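Local coordinates for putative redox protein (Lactobacillus casei, PDB 2QL8) that is a putative redox protein of the OsmC/Ohr family, whose relatives typically reduce organic hydroperoxides, at residues 83-86 against 91-94. Sequence-based numbering, arbitrary orientation.
Sequences VAFI and EYQF. With BEZ (benzoic acid), chain J; EDO (1,2-ethanediol), chain K.
Phe85 reaches across from its own strand and sets its ring between Tyr92 and Phe94. Its CG lies anti to the backbone N (chi1 177°), which sends the ring over the neighbouring strand. Phe85 CZ lies over one face of the Tyr92 ring, offset toward its rim; Phe85 CE1 is 3.5 Å from Tyr92 CD1. The two rings are inclined at 35°, an oblique pairing. The neighbouring atom, Phe85 CD1, meets the edge of the Phe94 ring, near that ring's plane, at 3.7 Å from Phe94 CE1. Val83 adds CG1 against Phe94 CB, so the apolar row continues along this face. Glu49 of helix 48-70 touches Val83, Phe85 and Phe94 there.

Ile86 and Gln93 project from the opposite face. Ile86 CG1 rests 3.8 Å from Gln93 CB, while the rest of the glutamine chain runs on extended. Gln93 NE2 donates a nearly straight bond (168°) to O1 of a 1,2-ethanediol molecule at 2.9 Å, probably from the crystallisation liquor. Its OE1 is held by Asn132, so both ends of the amide are engaged in this crystal.

The backbones of Ile86 and Gln93 form a hydrogen-bonded antiparallel pair, Ile86 N to Gln93 O at 3.0 Å and Gln93 N to Ile86 O at 2.9 Å. Phe85 and Phe94 form the adjoining non-hydrogen-bonded pair.

Tyr92 also presents a ring edge to benzoic acid, with CD2 3.6 Å from the carboxylate carbon C. Ala90 N of this chain and Arg120 NH2 of the second subunit hydrogen-bond the same ligand. Strand 77-88 also pairs with a strand of that subunit. The arrangement is a beta hairpin of the OsmC-like fold, lying at the dimer interface and lining a pocket that holds benzoic acid in this crystal.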
loop_
_atom_site.group_PDB
_atom_site.type_symbol
_atom_site.label_atom_id
_atom_site.label_comp_id
_atom_site.label_asym_id
_atom_site.label_seq_id
_atom_site.Cartn_x
_atom_site.Cartn_y
_atom_site.Cartn_z
ATOM N N VAL A 83 4.617 -6.911 -7.565
ATOM C CA VAL A 83 5.362 -6.685 -6.328
ATOM C C VAL A 83 6.137 -7.974 -6.023
ATOM O O VAL A 83 5.552 -9.066 -6.053
ATOM C CB VAL A 83 4.435 -6.326 -5.129
ATOM C CG1 VAL A 83 5.254 -6.079 -3.844
ATOM C CG2 VAL A 83 3.570 -5.102 -5.482
ATOM N N ALA A 84 7.427 -7.810 -5.752
ATOM C CA ALA A 84 8.325 -8.899 -5.369
ATOM C C ALA A 84 8.776 -8.732 -3.907
ATOM O O ALA A 84 9.035 -7.627 -3.451
ATOM C CB ALA A 84 9.538 -8.938 -6.300
ATOM N N PHE A 85 8.889 -9.875 -3.215
ATOM C CA PHE A 85 9.426 -9.980 -1.871
ATOM C C PHE A 85 10.832 -10.570 -2.046
ATOM O O PHE A 85 10.979 -11.636 -2.684
ATOM C CB PHE A 85 8.516 -10.929 -1.077
ATOM C CG PHE A 85 8.946 -11.227 0.368
ATOM C CD1 PHE A 85 9.422 -10.284 1.217
ATOM C CD2 PHE A 85 8.829 -12.534 0.848
ATOM C CE1 PHE A 85 9.723 -10.581 2.549
ATOM C CE2 PHE A 85 9.142 -12.831 2.156
ATOM C CZ PHE A 85 9.617 -11.863 2.989
ATOM N N ILE A 86 11.832 -9.890 -1.515
ATOM C CA ILE A 86 13.230 -10.268 -1.635
ATOM C C ILE A 86 13.962 -10.181 -0.289
ATOM O O ILE A 86 13.524 -9.518 0.662
ATOM C CB ILE A 86 13.983 -9.390 -2.681
ATOM C CG1 ILE A 86 14.160 -7.935 -2.221
ATOM C CG2 ILE A 86 13.252 -9.453 -4.051
ATOM C CD1 ILE A 86 15.039 -7.081 -3.113
ATOM N N GLU A 91 16.436 -8.262 6.728
ATOM C CA GLU A 91 16.966 -7.643 5.521
ATOM C C GLU A 91 16.002 -7.865 4.360
ATOM O O GLU A 91 16.433 -8.134 3.233
ATOM C CB GLU A 91 18.327 -8.267 5.165
ATOM C CG GLU A 91 19.382 -8.098 6.196
ATOM C CD GLU A 91 20.736 -8.602 5.674
ATOM O OE1 GLU A 91 20.840 -9.812 5.317
ATOM O OE2 GLU A 91 21.665 -7.771 5.603
ATOM N N TYR A 92 14.697 -7.807 4.616
ATOM C CA TYR A 92 13.700 -8.028 3.574
ATOM C C TYR A 92 13.296 -6.709 2.922
ATOM O O TYR A 92 13.323 -5.637 3.558
ATOM C CB TYR A 92 12.424 -8.673 4.103
ATOM C CG TYR A 92 12.572 -10.100 4.580
ATOM C CD1 TYR A 92 12.948 -11.119 3.703
ATOM C CD2 TYR A 92 12.357 -10.424 5.912
ATOM C CE1 TYR A 92 13.069 -12.419 4.148
ATOM C CE2 TYR A 92 12.480 -11.716 6.355
ATOM C CZ TYR A 92 12.831 -12.727 5.477
ATOM O OH TYR A 92 12.999 -14.038 5.940
ATOM N N GLN A 93 12.969 -6.802 1.638
ATOM C CA GLN A 93 12.462 -5.640 0.901
ATOM C C GLN A 93 11.347 -6.063 -0.037
ATOM O O GLN A 93 11.215 -7.246 -0.353
ATOM C CB GLN A 93 13.552 -4.982 0.082
ATOM C CG GLN A 93 14.727 -4.462 0.845
ATOM C CD GLN A 93 15.711 -3.785 -0.053
ATOM O OE1 GLN A 93 15.445 -2.688 -0.545
ATOM N NE2 GLN A 93 16.847 -4.428 -0.302
ATOM N N PHE A 94 10.557 -5.070 -0.487
ATOM C CA PHE A 94 9.650 -5.237 -1.607
ATOM C C PHE A 94 10.184 -4.433 -2.800
ATOM O O PHE A 94 10.711 -3.310 -2.640
ATOM C CB PHE A 94 8.241 -4.724 -1.302
ATOM C CG PHE A 94 7.466 -5.509 -0.289
ATOM C CD1 PHE A 94 7.923 -6.702 0.283
ATOM C CD2 PHE A 94 6.241 -5.034 0.121
ATOM C CE1 PHE A 94 7.158 -7.366 1.203
ATOM C CE2 PHE A 94 5.492 -5.709 1.092
ATOM C CZ PHE A 94 5.983 -6.866 1.630
HETATM C C BEZ J . 11.968 -9.653 9.382
HETATM O O1 BEZ J . 12.524 -8.685 9.321
HETATM O O2 BEZ J . 12.601 -10.715 9.803
HETATM C C1 BEZ J . 10.554 -9.660 8.949
HETATM C C2 BEZ J . 9.983 -8.507 8.251
HETATM C C3 BEZ J . 8.703 -8.661 7.821
HETATM C C4 BEZ J . 7.935 -9.822 8.123
HETATM C C5 BEZ J . 8.482 -10.916 8.848
HETATM C C6 BEZ J . 9.813 -10.834 9.260
HETATM C C1 EDO K . 20.100 -4.056 -2.094
HETATM O O1 EDO K . 18.772 -3.596 -2.271
HETATM C C2 EDO K . 20.876 -2.831 -1.728
HETATM O O2 EDO K . 19.953 -1.751 -1.845
#